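Local coordinates for protein CurF (Lyngbya majuscula, PDB 5DP2) that acts as an NADP-binding enoyl reductase-type cyclopropanase of the curacin A polyketide pathway, probably forming the cyclopropane ring on a carrier-bound intermediate, at residues Leu13-Thr25 and Glu52-Ile64. Residues are numbered along the deposited sequence; the frame is centred on the assembly and turned at random.
Sequences LRIPSYGLLKNLT and EVLNVLGIFQEYI
Val56, on the last turn of helix 50-57, fills a hollow lined by the side chains of Ile15, Leu21 and Leu24 and the carbonyl O of Leu20, in the connection between strands 11-14 and 25-28. Its chi1 of 176° swings CG1 across from the backbone N, 3.7 Å from Leu21 CD2 and 3.4 Å from Leu20 O, while Val56 CG2 lies 3.9 Å from Leu24 CD2. Leu57 CD2 rests against Gly19 O, 3.6 Å away. The helix end is gripped once: Gly19 N donates to Val56 O (2.8 Å, 162°) in the carbonyl plane. Val56 O also lies at the edge of the Tyr18 ring, whose CD1 is 3.2 Å from Asn55 O. Gly58, at positive phi, closes the helix in a Schellman motif beside Tyr18 CB. Beyond it the extended Gln61 side chain crosses that of Tyr18 at about a right angle, amide and ring planes 18° apart, and a water links Tyr18 OH to Glu62 N. Replacing Tyr18 by alanine would probably strip the helix end of its aromatic flank and leave this water without its hydroxyl partner. Tyr68 and Ala75 touch the Tyr18 side chain, and helix 321-329 packs on Leu21 and Leu24, sandwiching the connection between two helices.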
ATOM      1  N   LEU A  13     -13.926   6.956 -11.607  1.00  5.24           N
ATOM      2  CA  LEU A  13     -12.697   7.547 -12.161  1.00  5.50           C
ATOM      3  C   LEU A  13     -12.182   6.653 -13.289  1.00  5.53           C
ATOM      4  O   LEU A  13     -12.005   5.448 -13.132  1.00  5.75           O
ATOM      5  CB  LEU A  13     -11.657   7.659 -11.035  1.00  5.35           C
ATOM      6  CG  LEU A  13     -10.424   8.499 -11.375  1.00  6.26           C
ATOM      7  CD1 LEU A  13     -10.786   9.946 -11.565  1.00  7.62           C
ATOM      8  CD2 LEU A  13      -9.408   8.344 -10.239  1.00  6.54           C
ATOM      9  N   ARG A  14     -11.921   7.281 -14.450  1.00  5.84           N
ATOM     10  CA  ARG A  14     -11.516   6.567 -15.644  1.00  6.26           C
ATOM     11  C   ARG A  14     -10.510   7.398 -16.428  1.00  6.66           C
ATOM     12  O   ARG A  14     -10.332   8.586 -16.159  1.00  7.94           O
ATOM     13  CB  ARG A  14     -12.749   6.254 -16.526  1.00  6.46           C
ATOM     14  CG  ARG A  14     -13.810   5.387 -15.851  1.00  6.30           C
ATOM     15  CD  ARG A  14     -13.397   3.934 -15.685  1.00  6.18           C
ATOM     16  NE  ARG A  14     -13.613   3.172 -16.934  1.00  6.67           N
ATOM     17  CZ  ARG A  14     -14.816   2.720 -17.303  1.00  6.84           C
ATOM     18  NH1 ARG A  14     -15.854   2.779 -16.494  1.00  7.07           N
ATOM     19  NH2 ARG A  14     -14.976   2.181 -18.507  1.00  7.98           N
ATOM     20  N   ILE A  15      -9.883   6.759 -17.408  1.00  7.10           N
ATOM     21  CA  ILE A  15      -9.012   7.443 -18.364  1.00  7.79           C
ATOM     22  C   ILE A  15      -9.378   7.007 -19.784  1.00  8.75           C
ATOM     23  O   ILE A  15      -9.823   5.882 -20.001  1.00  9.85           O
ATOM     24  CB  ILE A  15      -7.520   7.155 -18.102  1.00  8.42           C
ATOM     25  CG1 ILE A  15      -7.216   5.659 -18.072  1.00  8.83           C
ATOM     26  CG2 ILE A  15      -7.051   7.846 -16.836  1.00  9.17           C
ATOM     27  CD1 ILE A  15      -5.742   5.318 -17.997  1.00  9.92           C
ATOM     28  N   PRO A  16      -9.081   7.870 -20.775  1.00 10.07           N
ATOM     29  CA  PRO A  16      -9.316   7.496 -22.162  1.00 11.81           C
ATOM     30  C   PRO A  16      -8.143   6.749 -22.779  1.00 11.89           C
ATOM     31  O   PRO A  16      -8.304   6.093 -23.824  1.00 14.31           O
ATOM     32  CB  PRO A  16      -9.495   8.845 -22.851  1.00 13.98           C
ATOM     33  CG  PRO A  16      -8.659   9.788 -22.056  1.00 14.17           C
ATOM     34  CD  PRO A  16      -8.847   9.317 -20.635  1.00 12.25           C
ATOM     35  N   SER A  17      -6.962   6.883 -22.188  1.00 11.80           N
ATOM     36  CA  SER A  17      -5.703   6.447 -22.790  1.00 12.13           C
ATOM     37  C   SER A  17      -4.648   6.665 -21.702  1.00 11.19           C
ATOM     38  O   SER A  17      -4.891   7.388 -20.724  1.00 11.47           O
ATOM     39  CB  SER A  17      -5.342   7.255 -24.039  1.00 15.33           C
ATOM     40  OG  SER A  17      -5.304   8.640 -23.746  1.00 17.98           O
ATOM     41  N   TYR A  18      -3.472   6.078 -21.899  1.00 11.35           N
ATOM     42  CA  TYR A  18      -2.358   6.205 -20.957  1.00 10.85           C
ATOM     43  C   TYR A  18      -1.471   7.398 -21.291  1.00 11.94           C
ATOM     44  O   TYR A  18      -1.349   7.806 -22.463  1.00 15.00           O
ATOM     45  CB  TYR A  18      -1.500   4.950 -21.001  1.00 10.42           C
ATOM     46  CG  TYR A  18      -2.209   3.715 -20.504  1.00  9.69           C
ATOM     47  CD1 TYR A  18      -2.741   3.681 -19.234  1.00  9.00           C
ATOM     48  CD2 TYR A  18      -2.350   2.573 -21.281  1.00 10.96           C
ATOM     49  CE1 TYR A  18      -3.399   2.553 -18.750  1.00  9.07           C
ATOM     50  CE2 TYR A  18      -3.009   1.429 -20.801  1.00 10.76           C
ATOM     51  CZ  TYR A  18      -3.533   1.435 -19.521  1.00  8.89           C
ATOM     52  OH  TYR A  18      -4.198   0.338 -18.986  1.00 10.25           O
ATOM     53  N   GLY A  19      -0.840   7.946 -20.253  1.00 11.60           N
ATOM     54  CA  GLY A  19       0.290   8.855 -20.418  1.00 12.94           C
ATOM     55  C   GLY A  19       0.262  10.148 -19.643  1.00 12.19           C
ATOM     56  O   GLY A  19       1.334  10.738 -19.413  1.00 16.15           O
ATOM     57  N   LEU A  20      -0.922  10.635 -19.271  1.00 10.84           N
ATOM     58  CA  LEU A  20      -1.042  11.934 -18.583  1.00 11.00           C
ATOM     59  C   LEU A  20      -2.026  11.872 -17.419  1.00 10.20           C
ATOM     60  O   LEU A  20      -3.165  11.406 -17.586  1.00 10.35           O
ATOM     61  CB  LEU A  20      -1.488  13.050 -19.494  1.00 13.38           C
ATOM     62  CG  LEU A  20      -0.538  13.479 -20.621  1.00 15.31           C
ATOM     63  CD1 LEU A  20      -1.168  14.605 -21.394  1.00 17.61           C
ATOM     64  CD2 LEU A  20       0.850  13.897 -20.140  1.00 15.85           C
ATOM     65  N   LEU A  21      -1.621  12.386 -16.261  1.00  9.91           N
ATOM     66  CA  LEU A  21      -2.524  12.461 -15.118  1.00  9.39           C
ATOM     67  C   LEU A  21      -3.738  13.341 -15.413  1.00  9.75           C
ATOM     68  O   LEU A  21      -4.833  13.076 -14.896  1.00 10.20           O
ATOM     69  CB  LEU A  21      -1.798  12.961 -13.856  1.00 10.28           C
ATOM     70  CG  LEU A  21      -0.658  12.065 -13.355  1.00 12.15           C
ATOM     71  CD1 LEU A  21      -0.077  12.630 -12.078  1.00 14.16           C
ATOM     72  CD2 LEU A  21      -1.106  10.633 -13.164  1.00 13.06           C
ATOM     73  N   LYS A  22      -3.561  14.386 -16.233  1.00 10.76           N
ATOM     74  CA  LYS A  22      -4.666  15.315 -16.449  1.00 13.15           C
ATOM     75  C   LYS A  22      -5.835  14.664 -17.159  1.00 13.19           C
ATOM     76  O   LYS A  22      -6.928  15.231 -17.200  1.00 15.10           O
ATOM     77  CB  LYS A  22      -4.224  16.581 -17.178  1.00 16.82           C
ATOM     78  CG  LYS A  22      -3.885  16.368 -18.641  1.00 19.68           C
ATOM     79  CD  LYS A  22      -3.194  17.568 -19.284  1.00 27.47           C
ATOM     80  CE  LYS A  22      -4.179  18.583 -19.820  1.00 33.41           C
ATOM     81  NZ  LYS A  22      -3.453  19.718 -20.465  1.00 34.54           N
ATOM     82  N   ASN A  23      -5.637  13.499 -17.762  1.00 12.28           N
ATOM     83  CA  ASN A  23      -6.754  12.827 -18.417  1.00 13.85           C
ATOM     84  C   ASN A  23      -7.636  11.979 -17.486  1.00 11.50           C
ATOM     85  O   ASN A  23      -8.657  11.428 -17.936  1.00 11.76           O
ATOM     86  CB  ASN A  23      -6.274  11.963 -19.573  1.00 16.95           C
ATOM     87  CG  ASN A  23      -5.702  12.758 -20.732  1.00 22.05           C
ATOM     88  OD1 ASN A  23      -6.207  13.823 -21.103  1.00 26.07           O
ATOM     89  ND2 ASN A  23      -4.683  12.197 -21.355  1.00 23.17           N
ATOM     90  N   LEU A  24      -7.307  11.910 -16.196  1.00 10.01           N
ATOM     91  CA  LEU A  24      -8.227  11.302 -15.222  1.00  8.79           C
ATOM     92  C   LEU A  24      -9.542  12.094 -15.240  1.00  8.97           C
ATOM     93  O   LEU A  24      -9.528  13.314 -15.156  1.00 12.62           O
ATOM     94  CB  LEU A  24      -7.604  11.362 -13.834  1.00  9.13           C
ATOM     95  CG  LEU A  24      -6.510  10.323 -13.577  1.00  9.04           C
ATOM     96  CD1 LEU A  24      -5.633  10.739 -12.409  1.00 10.35           C
ATOM     97  CD2 LEU A  24      -7.128   8.949 -13.344  1.00  8.66           C
ATOM     98  N   THR A  25     -10.659  11.368 -15.313  1.00  8.59           N
ATOM     99  CA  THR A  25     -11.983  11.910 -15.550  0.58  9.63           C
ATOM    100  C   THR A  25     -13.006  11.181 -14.663  1.00  7.99           C
ATOM    101  O   THR A  25     -12.987   9.962 -14.613  1.00  8.90           O
ATOM    102  CB  THR A  25     -12.341  11.665 -17.044  0.58 12.02           C
ATOM    103  OG1 THR A  25     -11.331  12.236 -17.898  0.58 14.60           O
ATOM    104  CG2 THR A  25     -13.716  12.216 -17.397  0.58 13.11           C
ATOM    105  N   GLU A  52      -0.968   3.151  -8.981  1.00  6.40           N
ATOM    106  CA  GLU A  52      -1.991   3.797  -9.813  1.00  6.44           C
ATOM    107  C   GLU A  52      -1.441   4.991 -10.577  1.00  6.40           C
ATOM    108  O   GLU A  52      -1.887   5.246 -11.693  1.00  6.90           O
ATOM    109  CB  GLU A  52      -3.176   4.176  -8.945  1.00  6.73           C
ATOM    110  CG  GLU A  52      -3.855   2.919  -8.384  1.00  7.72           C
ATOM    111  CD  GLU A  52      -4.863   3.140  -7.314  1.00  7.47           C
ATOM    112  OE1 GLU A  52      -4.632   3.974  -6.410  1.00  8.45           O
ATOM    113  OE2 GLU A  52      -5.887   2.411  -7.345  1.00 13.54           O
ATOM    114  N   VAL A  53      -0.493   5.724  -9.998  1.00  7.23           N
ATOM    115  CA  VAL A  53       0.251   6.734 -10.753  1.00  7.90           C
ATOM    116  C   VAL A  53       0.989   6.074 -11.925  1.00  8.31           C
ATOM    117  O   VAL A  53       0.887   6.525 -13.065  1.00  9.50           O
ATOM    118  CB  VAL A  53       1.223   7.507  -9.817  1.00  8.91           C
ATOM    119  CG1 VAL A  53       2.107   8.445 -10.617  1.00 11.80           C
ATOM    120  CG2 VAL A  53       0.453   8.282  -8.752  1.00  9.80           C
ATOM    121  N   LEU A  54       1.692   4.976 -11.655  1.00  8.22           N
ATOM    122  CA  LEU A  54       2.405   4.265 -12.716  1.00  9.04           C
ATOM    123  C   LEU A  54       1.427   3.756 -13.772  1.00  8.50           C
ATOM    124  O   LEU A  54       1.741   3.741 -14.968  1.00  9.70           O
ATOM    125  CB  LEU A  54       3.216   3.096 -12.137  1.00 10.10           C
ATOM    126  CG  LEU A  54       4.274   3.408 -11.082  1.00 12.82           C
ATOM    127  CD1 LEU A  54       4.962   2.116 -10.668  1.00 15.31           C
ATOM    128  CD2 LEU A  54       5.268   4.444 -11.595  1.00 16.05           C
ATOM    129  N   ASN A  55       0.238   3.331 -13.335  1.00  7.42           N
ATOM    130  CA  ASN A  55      -0.771   2.848 -14.287  1.00  7.31           C
ATOM    131  C   ASN A  55      -1.202   3.972 -15.232  1.00  7.59           C
ATOM    132  O   ASN A  55      -1.221   3.800 -16.473  1.00  8.66           O
ATOM    133  CB  ASN A  55      -2.051   2.388 -13.565  1.00  6.65           C
ATOM    134  CG  ASN A  55      -1.936   1.124 -12.716  1.00  6.37           C
ATOM    135  OD1 ASN A  55      -2.757   0.974 -11.800  1.00  6.66           O
ATOM    136  ND2 ASN A  55      -1.022   0.224 -13.026  1.00  6.97           N
ATOM    137  N   VAL A  56      -1.569   5.136 -14.691  1.00  7.37           N
ATOM    138  CA  VAL A  56      -2.057   6.225 -15.550  1.00  8.08           C
ATOM    139  C   VAL A  56      -0.976   6.652 -16.552  1.00  9.09           C
ATOM    140  O   VAL A  56      -1.300   6.937 -17.706  1.00 11.17           O
ATOM    141  CB  VAL A  56      -2.549   7.428 -14.728  1.00  7.96           C
ATOM    142  CG1 VAL A  56      -2.964   8.577 -15.645  1.00 10.05           C
ATOM    143  CG2 VAL A  56      -3.731   7.045 -13.842  1.00  8.59           C
ATOM    144  N   LEU A  57       0.264   6.701 -16.091  1.00  9.74           N
ATOM    145  CA  LEU A  57       1.388   7.136 -16.927  1.00 11.16           C
ATOM    146  C   LEU A  57       1.839   6.096 -17.937  1.00 11.77           C
ATOM    147  O   LEU A  57       2.653   6.410 -18.809  1.00 14.82           O
ATOM    148  CB  LEU A  57       2.560   7.537 -16.023  1.00 12.42           C
ATOM    149  CG  LEU A  57       2.300   8.770 -15.141  1.00 13.62           C
ATOM    150  CD1 LEU A  57       3.496   8.995 -14.234  1.00 15.92           C
ATOM    151  CD2 LEU A  57       1.951  10.021 -15.945  1.00 16.01           C
ATOM    152  N   GLY A  58       1.328   4.875 -17.858  1.00 11.15           N
ATOM    153  CA  GLY A  58       1.724   3.807 -18.762  1.00 12.02           C
ATOM    154  C   GLY A  58       3.070   3.163 -18.431  1.00 12.80           C
ATOM    155  O   GLY A  58       3.669   2.531 -19.300  1.00 16.15           O
ATOM    156  N   ILE A  59       3.540   3.297 -17.190  1.00 12.10           N
ATOM    157  CA  ILE A  59       4.817   2.730 -16.751  1.00 12.11           C
ATOM    158  C   ILE A  59       4.630   1.269 -16.293  1.00 12.20           C
ATOM    159  O   ILE A  59       5.513   0.423 -16.499  1.00 15.00           O
ATOM    160  CB  ILE A  59       5.447   3.620 -15.645  1.00 13.06           C
ATOM    161  CG1 ILE A  59       5.778   4.998 -16.244  1.00 15.05           C
ATOM    162  CG2 ILE A  59       6.690   2.973 -15.050  1.00 14.50           C
ATOM    163  CD1 ILE A  59       6.117   6.092 -15.253  1.00 18.69           C
ATOM    164  N   PHE A  60       3.501   0.985 -15.634  1.00 10.21           N
ATOM    165  CA  PHE A  60       3.152  -0.377 -15.208  1.00  9.95           C
ATOM    166  C   PHE A  60       1.746  -0.638 -15.711  1.00  8.92           C
ATOM    167  O   PHE A  60       0.827   0.118 -15.387  1.00 10.07           O
ATOM    168  CB  PHE A  60       3.192  -0.546 -13.676  1.00 12.10           C
ATOM    169  CG  PHE A  60       3.043  -1.980 -13.221  1.00 11.76           C
ATOM    170  CD1 PHE A  60       1.797  -2.618 -13.186  1.00 11.16           C
ATOM    171  CD2 PHE A  60       4.147  -2.698 -12.823  1.00 14.92           C
ATOM    172  CE1 PHE A  60       1.674  -3.944 -12.817  1.00 12.57           C
ATOM    173  CE2 PHE A  60       4.023  -4.026 -12.435  1.00 15.67           C
ATOM    174  CZ  PHE A  60       2.783  -4.646 -12.423  1.00 14.21           C
ATOM    175  N   GLN A  61       1.577  -1.706 -16.484  1.00  9.05           N
ATOM    176  CA  GLN A  61       0.256  -2.046 -17.011  1.00  9.08           C
ATOM    177  C   GLN A  61      -0.397  -3.168 -16.204  1.00  8.58           C
ATOM    178  O   GLN A  61       0.204  -4.233 -16.024  1.00  9.76           O
ATOM    179  CB  GLN A  61       0.323  -2.447 -18.481  1.00 10.52           C
ATOM    180  CG  GLN A  61      -1.059  -2.596 -19.059  1.00 11.46           C
ATOM    181  CD  GLN A  61      -1.027  -2.840 -20.535  1.00 14.21           C
ATOM    182  OE1 GLN A  61      -1.343  -3.949 -20.999  1.00 18.65           O
ATOM    183  NE2 GLN A  61      -0.657  -1.812 -21.298  1.00 14.87           N
ATOM    184  N   GLU A  62      -1.585  -2.910 -15.666  1.00  8.00           N
ATOM    185  CA  GLU A  62      -2.252  -3.963 -14.915  1.00  7.54           C
ATOM    186  C   GLU A  62      -2.562  -5.162 -15.802  1.00  7.23           C
ATOM    187  O   GLU A  62      -3.029  -5.003 -16.943  1.00  8.18           O
ATOM    188  CB  GLU A  62      -3.570  -3.442 -14.321  1.00  7.99           C
ATOM    189  CG  GLU A  62      -3.370  -2.385 -13.255  1.00  7.74           C
ATOM    190  CD  GLU A  62      -2.601  -2.897 -12.081  1.00  7.86           C
ATOM    191  OE1 GLU A  62      -3.023  -3.935 -11.508  1.00  8.84           O
ATOM    192  OE2 GLU A  62      -1.576  -2.275 -11.682  1.00  9.20           O
ATOM    193  N   TYR A  63      -2.373  -6.357 -15.247  1.00  7.59           N
ATOM    194  CA  TYR A  63      -2.816  -7.618 -15.855  1.00  8.17           C
ATOM    195  C   TYR A  63      -3.951  -8.268 -15.041  1.00  7.84           C
ATOM    196  O   TYR A  63      -4.645  -9.143 -15.563  1.00  9.47           O
ATOM    197  CB  TYR A  63      -1.630  -8.606 -16.041  1.00  8.70           C
ATOM    198  CG  TYR A  63      -0.915  -8.870 -14.761  1.00  8.41           C
ATOM    199  CD1 TYR A  63      -1.404  -9.821 -13.875  1.00  9.10           C
ATOM    200  CD2 TYR A  63       0.188  -8.109 -14.361  1.00  9.81           C
ATOM    201  CE1 TYR A  63      -0.829 -10.015 -12.634  1.00  9.91           C
ATOM    202  CE2 TYR A  63       0.753  -8.277 -13.119  1.00 10.14           C
ATOM    203  CZ  TYR A  63       0.253  -9.233 -12.254  1.00  9.87           C
ATOM    204  OH  TYR A  63       0.815  -9.355 -11.021  1.00 12.26           O
ATOM    205  N   ILE A  64      -4.146  -7.864 -13.782  1.00  7.31           N
ATOM    206  CA  ILE A  64      -5.233  -8.407 -12.983  1.00  7.19           C
ATOM    207  C   ILE A  64      -6.556  -7.921 -13.578  1.00  6.56           C
ATOM    208  O   ILE A  64      -6.811  -6.720 -13.688  1.00  6.58           O
ATOM    209  CB  ILE A  64      -5.053  -8.006 -11.511  1.00  8.25           C
ATOM    210  CG1 ILE A  64      -3.920  -8.864 -10.939  1.00 10.13           C
ATOM    211  CG2 ILE A  64      -6.345  -8.170 -10.735  1.00  8.77           C
ATOM    212  CD1 ILE A  64      -3.505  -8.507  -9.550  1.00 11.54           C
TER
HETATM  213  O   HOH W   1      -2.736  -0.383 -16.482  1.00  9.88           O